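Local coordinates for acetyl-CoA hydrolase/transferase family protein (Porphyromonas gingivalis, PDB 2NVV) that probably hydrolyses acetyl-CoA or transfers CoA between acetate and other carboxylic acids, and binds zinc ions between its two subunits, at residues P254-V259 against V347-T352; E284-A289 against K300-C305; A356-N361 against E438-I443; N363-S368 against H411-E416. All blocks are in the same frame, centred on the assembly; numbering follows the deposited sequence.

Contact 1: P254-V259 against V347-T352; sequences PLQSGV and VITINT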
# COMPACT_ATOMS: atom_id res chain seq x y z
N PRO A 254 11.45 11.22 -11.56
CA PRO A 254 11.78 9.89 -12.08
C PRO A 254 10.51 9.19 -12.51
O PRO A 254 9.45 9.43 -11.92
CB PRO A 254 12.42 9.19 -10.88
CG PRO A 254 13.00 10.30 -10.10
CD PRO A 254 11.92 11.35 -10.16
N LEU A 255 10.61 8.35 -13.54
CA LEU A 255 9.44 7.62 -14.02
C LEU A 255 9.53 6.12 -13.87
O LEU A 255 10.62 5.56 -13.77
CB LEU A 255 9.16 7.92 -15.49
CG LEU A 255 8.77 9.33 -15.94
CD1 LEU A 255 8.58 9.29 -17.45
CD2 LEU A 255 7.49 9.79 -15.27
N GLN A 256 8.37 5.48 -13.86
CA GLN A 256 8.27 4.04 -13.77
C GLN A 256 7.08 3.66 -14.63
O GLN A 256 6.01 4.29 -14.55
CB GLN A 256 8.05 3.59 -12.33
CG GLN A 256 7.87 2.09 -12.16
CD GLN A 256 6.45 1.63 -12.41
OE1 GLN A 256 5.49 2.24 -11.94
NE2 GLN A 256 6.31 0.53 -13.14
N SER A 257 7.27 2.66 -15.49
CA SER A 257 6.20 2.21 -16.35
C SER A 257 6.28 0.70 -16.44
O SER A 257 7.33 0.11 -16.15
CB SER A 257 6.35 2.80 -17.75
OG SER A 257 7.32 2.09 -18.51
N GLY A 258 5.17 0.06 -16.81
CA GLY A 258 5.18 -1.37 -16.95
C GLY A 258 5.76 -1.75 -18.30
O GLY A 258 6.43 -0.96 -18.96
N VAL A 259 5.51 -2.99 -18.71
CA VAL A 259 5.98 -3.47 -20.00
C VAL A 259 4.76 -3.65 -20.89
O VAL A 259 3.67 -3.96 -20.40
CB VAL A 259 6.71 -4.82 -19.83
CG1 VAL A 259 7.04 -5.42 -21.21
CG2 VAL A 259 7.98 -4.61 -19.03
N VAL A 347 8.88 9.36 -7.46
CA VAL A 347 8.74 8.62 -8.70
C VAL A 347 7.31 8.68 -9.20
O VAL A 347 6.37 8.41 -8.45
CB VAL A 347 9.12 7.14 -8.51
CG1 VAL A 347 9.03 6.40 -9.83
CG2 VAL A 347 10.51 7.03 -7.95
N ILE A 348 7.14 9.05 -10.47
CA ILE A 348 5.82 9.09 -11.07
C ILE A 348 5.63 7.71 -11.67
O ILE A 348 6.43 7.26 -12.48
CB ILE A 348 5.75 10.18 -12.17
CG1 ILE A 348 5.84 11.56 -11.52
CG2 ILE A 348 4.44 10.04 -12.98
CD1 ILE A 348 5.97 12.69 -12.47
N THR A 349 4.56 7.03 -11.26
CA THR A 349 4.29 5.67 -11.72
C THR A 349 3.14 5.56 -12.70
O THR A 349 2.09 6.17 -12.51
CB THR A 349 4.03 4.72 -10.52
OG1 THR A 349 2.84 5.12 -9.84
CG2 THR A 349 5.18 4.77 -9.53
N ILE A 350 3.35 4.75 -13.74
CA ILE A 350 2.35 4.52 -14.78
C ILE A 350 2.24 3.02 -15.00
O ILE A 350 3.17 2.38 -15.48
CB ILE A 350 2.78 5.20 -16.10
CG1 ILE A 350 3.31 6.60 -15.81
CG2 ILE A 350 1.59 5.28 -17.05
CD1 ILE A 350 4.26 7.11 -16.86
N ASN A 351 1.08 2.46 -14.66
CA ASN A 351 0.85 1.03 -14.77
C ASN A 351 -0.45 0.74 -15.49
O ASN A 351 -1.29 1.62 -15.64
CB ASN A 351 0.83 0.43 -13.37
CG ASN A 351 2.21 0.39 -12.75
OD1 ASN A 351 2.99 -0.52 -13.01
ND2 ASN A 351 2.53 1.38 -11.93
N THR A 352 -0.62 -0.51 -15.92
CA THR A 352 -1.81 -0.93 -16.64
C THR A 352 -2.90 -1.50 -15.73
O THR A 352 -2.64 -1.89 -14.59
CB THR A 352 -1.50 -1.99 -17.69
OG1 THR A 352 -1.34 -3.26 -17.04
CG2 THR A 352 -0.22 -1.66 -18.42
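Gln256 and Asn351 bring their amides together by bending towards each other. In Gln256 the first torsion sets CG trans to the backbone N (chi1 178°), and a turn at chi2 (-84°) then carries the amide across to the neighbouring strand. CG of Asn351 stands opposite its own carbonyl carbon, which swings that amide to meet it. The two side chains cross at about a right angle, yet their amide planes differ by just 23°. Asn351 ND2 donates to Gln256 OE1 over 3.1 Å, meeting a lone pair in the carbonyl plane, although OE1 lies out of the plane of the Asn351 amide. The return bond, from Gln256 NE2 to Asn351 OD1, is weak at 3.5 Å.

Underneath, the strands run parallel. Ile348 N reaches Pro254 O at 2.8 Å, Gln256 N reaches Ile348 O at 3.0 Å, and Ile350 N reaches Gln256 O at 2.8 Å. On the other face Leu255 and Ile348 lie side by side, with Leu255 CD2 3.6 Å from Ile348 CB. Gly258 and Val259, which follow, belong to the predicted CoA site.

Helix 379-385 covers the Gln256 and Asn351 face through Phe382, Ser379 and Thr383. Helix 261-272 packs on Leu255, Ser257 and Ile350, and strand 279-282 bonds to Leu255 along the far edge.

Contact 2: E284-A289 against K300-C305; sequences EVIQDA and KFASGC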
# COMPACT_ATOMS: atom_id res chain seq x y z
N GLU A 284 11.16 -0.96 -13.02
CA GLU A 284 11.38 -2.35 -12.69
C GLU A 284 12.19 -2.92 -13.82
O GLU A 284 13.32 -3.38 -13.61
CB GLU A 284 10.07 -3.11 -12.60
CG GLU A 284 9.38 -3.02 -11.27
CD GLU A 284 8.00 -3.65 -11.30
OE1 GLU A 284 7.09 -3.05 -11.91
OE2 GLU A 284 7.84 -4.74 -10.74
N VAL A 285 11.62 -2.91 -15.02
CA VAL A 285 12.32 -3.45 -16.19
C VAL A 285 12.55 -2.42 -17.30
O VAL A 285 11.65 -1.70 -17.72
CB VAL A 285 11.59 -4.74 -16.75
CG1 VAL A 285 10.40 -5.10 -15.88
CG2 VAL A 285 11.17 -4.54 -18.18
N ILE A 286 13.80 -2.36 -17.76
CA ILE A 286 14.19 -1.45 -18.81
C ILE A 286 13.99 -2.17 -20.13
O ILE A 286 14.59 -3.23 -20.36
CB ILE A 286 15.67 -1.05 -18.62
CG1 ILE A 286 15.85 -0.47 -17.21
CG2 ILE A 286 16.09 -0.05 -19.66
CD1 ILE A 286 17.29 -0.34 -16.78
N GLN A 287 13.13 -1.62 -20.99
CA GLN A 287 12.84 -2.24 -22.27
C GLN A 287 13.49 -1.51 -23.45
O GLN A 287 14.16 -0.49 -23.27
CB GLN A 287 11.33 -2.31 -22.49
CG GLN A 287 10.65 -0.95 -22.60
CD GLN A 287 10.11 -0.45 -21.27
OE1 GLN A 287 8.93 -0.63 -20.97
NE2 GLN A 287 10.97 0.17 -20.47
N ASP A 288 13.28 -2.04 -24.65
CA ASP A 288 13.84 -1.45 -25.86
C ASP A 288 13.45 0.01 -25.98
O ASP A 288 14.29 0.86 -26.27
CB ASP A 288 13.34 -2.19 -27.10
CG ASP A 288 13.93 -3.57 -27.23
OD1 ASP A 288 13.56 -4.29 -28.18
OD2 ASP A 288 14.77 -3.95 -26.41
N ALA A 289 12.18 0.31 -25.75
CA ALA A 289 11.67 1.68 -25.85
C ALA A 289 12.50 2.68 -25.05
O ALA A 289 12.70 3.81 -25.50
CB ALA A 289 10.22 1.74 -25.42
N LYS A 300 18.06 10.27 -19.82
CA LYS A 300 19.41 10.48 -19.33
C LYS A 300 20.03 9.30 -18.59
O LYS A 300 21.24 9.10 -18.65
CB LYS A 300 19.41 11.69 -18.42
CG LYS A 300 19.17 12.98 -19.15
CD LYS A 300 18.44 13.98 -18.29
CE LYS A 300 19.20 14.35 -17.05
NZ LYS A 300 18.44 15.36 -16.26
N PHE A 301 19.20 8.52 -17.92
CA PHE A 301 19.68 7.40 -17.12
C PHE A 301 18.52 6.44 -16.85
O PHE A 301 17.35 6.83 -16.91
CB PHE A 301 20.22 7.95 -15.80
CG PHE A 301 20.71 6.90 -14.86
CD1 PHE A 301 21.99 6.37 -14.98
CD2 PHE A 301 19.88 6.41 -13.86
CE1 PHE A 301 22.43 5.36 -14.12
CE2 PHE A 301 20.31 5.40 -13.00
CZ PHE A 301 21.58 4.88 -13.13
N ALA A 302 18.85 5.19 -16.56
CA ALA A 302 17.81 4.23 -16.27
C ALA A 302 18.17 3.31 -15.11
O ALA A 302 19.16 2.60 -15.15
CB ALA A 302 17.49 3.41 -17.49
N SER A 303 17.35 3.34 -14.06
CA SER A 303 17.54 2.47 -12.93
C SER A 303 16.44 1.42 -13.06
O SER A 303 15.32 1.74 -13.41
CB SER A 303 17.36 3.23 -11.62
OG SER A 303 17.56 2.37 -10.51
N GLY A 304 16.78 0.16 -12.80
CA GLY A 304 15.78 -0.89 -12.90
C GLY A 304 16.25 -2.15 -12.22
O GLY A 304 17.26 -2.15 -11.51
N CYS A 305 15.51 -3.24 -12.41
CA CYS A 305 15.88 -4.52 -11.82
C CYS A 305 16.36 -5.45 -12.91
O CYS A 305 17.03 -6.44 -12.65
CB CYS A 305 14.67 -5.14 -11.12
SG CYS A 305 15.09 -6.56 -10.10
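Glu284 and Cys305 meet at the carboxyl end of a beta-alpha-beta crossover, in which strand 279-282, helix 288-295 and strand 299-304 follow one another and the two longer strands lie parallel. Glu284 is the predicted active-site glutamate, thought to form the thioester with CoA, and it sits in the turn just after the first of these strands. The join is made by backbone: Cys305 N donates to Glu284 O in a nearly straight bond (165° at the hydrogen), the donor tilted 19° from the carbonyl plane. The modelled length is too short to be trusted at this resolution, so the pairing is safer than its distance. Next to it, Glu284 and Ile286 both bond through their backbones to Ser306, which starts a small two-stranded parallel sheet.

Apolar packing lies further along. Ile286, with CG1 opposite its carbonyl carbon (chi1 -56°) and an extended chain beyond, sets CD1 against the second strand. This methyl rests 3.8 Å from Ala302 CB, and Ile286 CD1 is also 4.0 Å from Gly304 N. Ile328 and Leu330 of strand 328-330 continue this apolar patch around Ile286.

On the polar side, Ser303 points the other way from Ala302, and its OG is hydrogen-bonded to Arg331 NE. The Glu284 side chain likewise leads off from the contact, towards Gly378 of the predicted CoA site. There its OE2 accepts a hydrogen bond from Asn337 ND2.

Contact 3: A356-N361 against E438-I443; sequences ADIFGN and ERAHEI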
# COMPACT_ATOMS: atom_id res chain seq x y z
N ALA A 356 -11.03 -1.51 -14.36
CA ALA A 356 -11.13 -0.50 -13.32
C ALA A 356 -12.60 -0.22 -13.10
O ALA A 356 -13.41 -0.47 -13.99
CB ALA A 356 -10.43 0.78 -13.77
N ASP A 357 -12.97 0.26 -11.92
CA ASP A 357 -14.37 0.59 -11.69
C ASP A 357 -14.52 2.09 -11.51
O ASP A 357 -13.54 2.81 -11.32
CB ASP A 357 -14.97 -0.18 -10.49
CG ASP A 357 -14.30 0.13 -9.18
OD1 ASP A 357 -13.97 1.31 -8.93
OD2 ASP A 357 -14.13 -0.81 -8.37
N ILE A 358 -15.76 2.55 -11.58
CA ILE A 358 -16.07 3.97 -11.48
C ILE A 358 -15.67 4.68 -10.18
O ILE A 358 -15.81 5.89 -10.06
CB ILE A 358 -17.59 4.20 -11.75
CG1 ILE A 358 -18.43 3.27 -10.88
CG2 ILE A 358 -17.89 3.95 -13.23
CD1 ILE A 358 -19.94 3.40 -11.07
N PHE A 359 -15.15 3.93 -9.21
CA PHE A 359 -14.74 4.56 -7.97
C PHE A 359 -13.23 4.64 -7.80
O PHE A 359 -12.72 5.01 -6.73
CB PHE A 359 -15.40 3.86 -6.80
CG PHE A 359 -16.89 3.92 -6.85
CD1 PHE A 359 -17.64 2.79 -7.16
CD2 PHE A 359 -17.55 5.14 -6.66
CE1 PHE A 359 -19.04 2.88 -7.30
CE2 PHE A 359 -18.94 5.23 -6.80
CZ PHE A 359 -19.69 4.10 -7.12
N GLY A 360 -12.50 4.28 -8.86
CA GLY A 360 -11.05 4.34 -8.84
C GLY A 360 -10.29 3.12 -8.38
O GLY A 360 -9.10 3.21 -8.11
N ASN A 361 -10.98 1.99 -8.27
CA ASN A 361 -10.33 0.76 -7.82
C ASN A 361 -9.83 0.03 -9.05
O ASN A 361 -10.50 0.03 -10.09
CB ASN A 361 -11.34 -0.09 -7.05
CG ASN A 361 -11.88 0.64 -5.84
OD1 ASN A 361 -11.21 0.75 -4.82
ND2 ASN A 361 -13.09 1.16 -5.97
N GLU A 438 -18.11 11.87 -7.32
CA GLU A 438 -17.43 12.82 -8.18
C GLU A 438 -16.38 12.15 -9.07
O GLU A 438 -16.20 12.53 -10.22
CB GLU A 438 -16.77 13.92 -7.34
CG GLU A 438 -17.78 14.68 -6.49
CD GLU A 438 -17.14 15.47 -5.37
OE1 GLU A 438 -16.10 15.02 -4.83
OE2 GLU A 438 -17.68 16.55 -5.02
N ARG A 439 -15.71 11.14 -8.55
CA ARG A 439 -14.70 10.48 -9.37
C ARG A 439 -15.33 9.48 -10.35
O ARG A 439 -14.75 9.16 -11.39
CB ARG A 439 -13.61 9.84 -8.47
CG ARG A 439 -13.95 8.54 -7.82
CD ARG A 439 -12.71 8.01 -7.10
NE ARG A 439 -12.52 8.64 -5.80
CZ ARG A 439 -13.02 8.14 -4.67
NH1 ARG A 439 -12.82 8.77 -3.51
NH2 ARG A 439 -13.72 7.01 -4.69
N ALA A 440 -16.55 9.03 -10.05
CA ALA A 440 -17.25 8.12 -10.95
C ALA A 440 -17.70 8.91 -12.18
O ALA A 440 -17.56 8.45 -13.32
CB ALA A 440 -18.47 7.51 -10.24
N HIS A 441 -18.23 10.11 -11.97
CA HIS A 441 -18.66 10.92 -13.11
C HIS A 441 -17.47 11.37 -13.94
O HIS A 441 -17.56 11.46 -15.16
CB HIS A 441 -19.46 12.13 -12.64
CG HIS A 441 -20.89 11.81 -12.36
ND1 HIS A 441 -21.41 11.77 -11.09
CD2 HIS A 441 -21.91 11.50 -13.20
CE1 HIS A 441 -22.69 11.44 -11.15
NE2 HIS A 441 -23.02 11.27 -12.42
N GLU A 442 -16.35 11.63 -13.29
CA GLU A 442 -15.15 12.03 -14.00
C GLU A 442 -14.66 10.85 -14.84
O GLU A 442 -14.36 11.01 -16.02
CB GLU A 442 -14.07 12.47 -13.01
CG GLU A 442 -12.76 12.89 -13.63
CD GLU A 442 -12.86 14.15 -14.47
OE1 GLU A 442 -11.80 14.64 -14.92
OE2 GLU A 442 -13.99 14.65 -14.69
N ILE A 443 -14.60 9.67 -14.24
CA ILE A 443 -14.15 8.47 -14.94
C ILE A 443 -15.08 8.12 -16.09
O ILE A 443 -14.64 7.68 -17.15
CB ILE A 443 -14.07 7.25 -14.00
CG1 ILE A 443 -12.94 7.43 -12.99
CG2 ILE A 443 -13.87 5.97 -14.81
CD1 ILE A 443 -12.83 6.31 -11.97
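Ile358 and Phe359, the middle residues of a type I beta turn from Asp357 to Gly360, pack against Ala440 on helix 436-446. Ala440 CB sits 3.7 Å from Ile358 CB and 4.2 Å from Phe359 CE2. Ile358 CG1 in turn lies over one face of the Phe359 ring, near its rim. One helical turn on, Ile443 CD1 pushes up to the turn's backbone, 3.6 Å from both Asp357 O and Ile358 O.

Arg439 supplies the polar grip. A first torsion of 78°, with CG between the backbone N and carbonyl carbon, and a bend at chi3 bring the guanidinium beside the turn. NH2 donates to Phe359 O over 3.0 Å, a bent bond (135°) tilted out of both the carbonyl and the guanidinium planes. The stronger partner of NH2 is Glu416 OE2, in a salt bridge with a zinc ligand, and NH1 goes to Lys434 O.

The turn's first residue, Asp357, holds it in shape through an Asx turn. Val409 N binds its OD2, while Asp357 OD1 takes three N-H groups: Phe359 N at 2.9 Å, Asn361 N and Asn361 ND2.

Contact 4: N363-S368 against H411-E416; sequences NSTHVS and HHDHSE. With ZN (zinc ion), chain H; ZN (zinc ion), chain G.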
# COMPACT_ATOMS: atom_id res chain seq x y z
N ASN A 363 -8.06 -3.57 -10.87
CA ASN A 363 -7.84 -5.01 -10.87
C ASN A 363 -6.73 -5.19 -11.89
O ASN A 363 -6.86 -4.76 -13.05
CB ASN A 363 -9.10 -5.74 -11.35
CG ASN A 363 -8.86 -7.23 -11.59
OD1 ASN A 363 -7.76 -7.73 -11.47
ND2 ASN A 363 -9.92 -7.93 -11.95
N SER A 364 -5.61 -5.77 -11.47
CA SER A 364 -4.52 -5.98 -12.41
C SER A 364 -4.05 -7.42 -12.44
O SER A 364 -2.96 -7.71 -12.93
CB SER A 364 -3.34 -5.03 -12.11
OG SER A 364 -3.15 -4.81 -10.73
N THR A 365 -4.89 -8.33 -11.96
CA THR A 365 -4.50 -9.73 -11.92
C THR A 365 -5.54 -10.81 -12.25
O THR A 365 -5.20 -11.80 -12.88
CB THR A 365 -3.91 -10.07 -10.53
OG1 THR A 365 -4.83 -9.65 -9.51
CG2 THR A 365 -2.60 -9.36 -10.31
N HIS A 366 -6.79 -10.64 -11.82
CA HIS A 366 -7.79 -11.68 -12.06
C HIS A 366 -8.84 -11.40 -13.13
O HIS A 366 -9.56 -10.42 -13.04
CB HIS A 366 -8.53 -12.02 -10.76
CG HIS A 366 -7.68 -12.76 -9.77
ND1 HIS A 366 -6.52 -12.23 -9.24
CD2 HIS A 366 -7.84 -13.98 -9.20
CE1 HIS A 366 -6.00 -13.10 -8.39
NE2 HIS A 366 -6.77 -14.16 -8.35
N VAL A 367 -8.92 -12.27 -14.12
CA VAL A 367 -9.92 -12.13 -15.17
C VAL A 367 -11.24 -12.61 -14.57
O VAL A 367 -11.32 -13.71 -14.02
CB VAL A 367 -9.57 -12.98 -16.42
CG1 VAL A 367 -10.70 -12.90 -17.46
CG2 VAL A 367 -8.26 -12.50 -17.03
N SER A 368 -12.27 -11.78 -14.65
CA SER A 368 -13.57 -12.12 -14.08
C SER A 368 -13.47 -12.43 -12.59
O SER A 368 -14.33 -13.08 -12.01
CB SER A 368 -14.17 -13.32 -14.81
OG SER A 368 -14.58 -12.95 -16.11
N HIS A 411 -11.96 -8.09 -8.79
CA HIS A 411 -10.80 -8.38 -7.95
C HIS A 411 -10.08 -7.07 -7.67
O HIS A 411 -9.69 -6.38 -8.60
CB HIS A 411 -9.84 -9.33 -8.65
CG HIS A 411 -8.69 -9.76 -7.80
ND1 HIS A 411 -8.83 -10.67 -6.77
CD2 HIS A 411 -7.39 -9.38 -7.79
CE1 HIS A 411 -7.67 -10.83 -6.16
NE2 HIS A 411 -6.78 -10.06 -6.76
N HIS A 412 -9.91 -6.74 -6.40
CA HIS A 412 -9.24 -5.50 -6.02
C HIS A 412 -7.75 -5.66 -5.75
O HIS A 412 -7.34 -6.37 -4.83
CB HIS A 412 -9.90 -4.89 -4.78
CG HIS A 412 -11.32 -4.47 -4.99
ND1 HIS A 412 -11.75 -3.17 -4.82
CD2 HIS A 412 -12.42 -5.18 -5.34
CE1 HIS A 412 -13.04 -3.09 -5.05
NE2 HIS A 412 -13.48 -4.30 -5.37
N ASP A 413 -6.93 -4.97 -6.54
CA ASP A 413 -5.49 -4.98 -6.37
C ASP A 413 -5.03 -3.61 -5.86
O ASP A 413 -4.07 -3.52 -5.08
CB ASP A 413 -4.79 -5.33 -7.67
CG ASP A 413 -4.84 -6.81 -7.96
OD1 ASP A 413 -4.53 -7.59 -7.04
OD2 ASP A 413 -5.18 -7.20 -9.10
N HIS A 414 -5.70 -2.55 -6.30
CA HIS A 414 -5.37 -1.19 -5.86
C HIS A 414 -6.66 -0.48 -5.48
O HIS A 414 -7.65 -0.59 -6.19
CB HIS A 414 -4.63 -0.45 -6.97
CG HIS A 414 -3.46 -1.21 -7.51
ND1 HIS A 414 -3.59 -2.12 -8.55
CD2 HIS A 414 -2.18 -1.29 -7.10
CE1 HIS A 414 -2.43 -2.72 -8.75
NE2 HIS A 414 -1.56 -2.23 -7.88
N SER A 415 -6.66 0.23 -4.36
CA SER A 415 -7.86 0.90 -3.88
C SER A 415 -7.97 2.39 -4.21
O SER A 415 -6.99 3.05 -4.61
CB SER A 415 -7.98 0.74 -2.37
OG SER A 415 -7.20 1.71 -1.70
N GLU A 416 -9.18 2.91 -4.02
CA GLU A 416 -9.52 4.30 -4.26
C GLU A 416 -8.55 5.25 -3.57
O GLU A 416 -8.36 6.39 -4.00
CB GLU A 416 -10.94 4.58 -3.75
CG GLU A 416 -11.18 4.17 -2.30
CD GLU A 416 -12.52 4.65 -1.77
OE1 GLU A 416 -12.94 4.21 -0.67
OE2 GLU A 416 -13.16 5.47 -2.45
ZN ZN H . -4.76 -9.65 -5.67
ZN ZN G . -11.79 2.83 1.12
O HOH W 1 -3.88 -10.96 -7.47
O HOH W 2 -10.82 1.32 -0.48
O HOH W 3 -5.37 -8.21 -4.15
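Asp413 OD2 is gripped by two donors from across the contact: Ser364 N on its anti lone pair at 2.8 Å and Thr365 OG1 on its syn lone pair, modelled too short for the length to be relied on. The other oxygen, Asp413 OD1, binds a zinc ion at 2.5 Å, and His411 NE2 binds the same ion at 2.3 Å. Two waters and Glu416 and His417 of the second subunit complete this site.

Thr365 OG1 is held on further sides, accepting from His366 ND1 at 3.1 Å in the plane of that ring and from a zinc-bound water at 2.6 Å. The His366 ring lies over a face of His411, centroids 3.8 Å apart and planes 27° apart; with CG of His411 trans to its backbone N (chi1 -175°), that imidazole spans the gap to both His366 and the metal. Asn363 OD1 accepts from Thr365 N and His366 N, an Asx turn that shapes the loop, while Ser364 OG meets the edge of the His414 ring in its plane.

Glu416 of this chain serves the other zinc ion with His417, beside His411 and Asp413 of the second subunit. The metals thus tie the subunits together. The bonds on OD2 probably orient the Asp413 carboxylate, presenting OD1 to zinc; from the second shell, Thr365 OG1 links two first-shell ligands, that carboxylate and a bound water, to His366.

All four contacts are largely buried, but they differ in place and chemistry. Contacts 1 and 2 lie nearer the centre of the chain. Contact 1 is a pair of parallel strands with an amide-amide bond; contact 2 is a single backbone bond and a small apolar touch beside a crossover. They border the same predicted CoA site, with Gln256 NE2 3.9 Å from Glu284 OE1. Contact 3 is the outlying one, about 25 Å from the chain centre, where a turn meets a helix. Contact 4 is metal chemistry at the subunit boundary. Contacts 3 and 4 use neighbouring strands of one sheet, and the arginine of contact 3 pairs with a zinc ligand of contact 4.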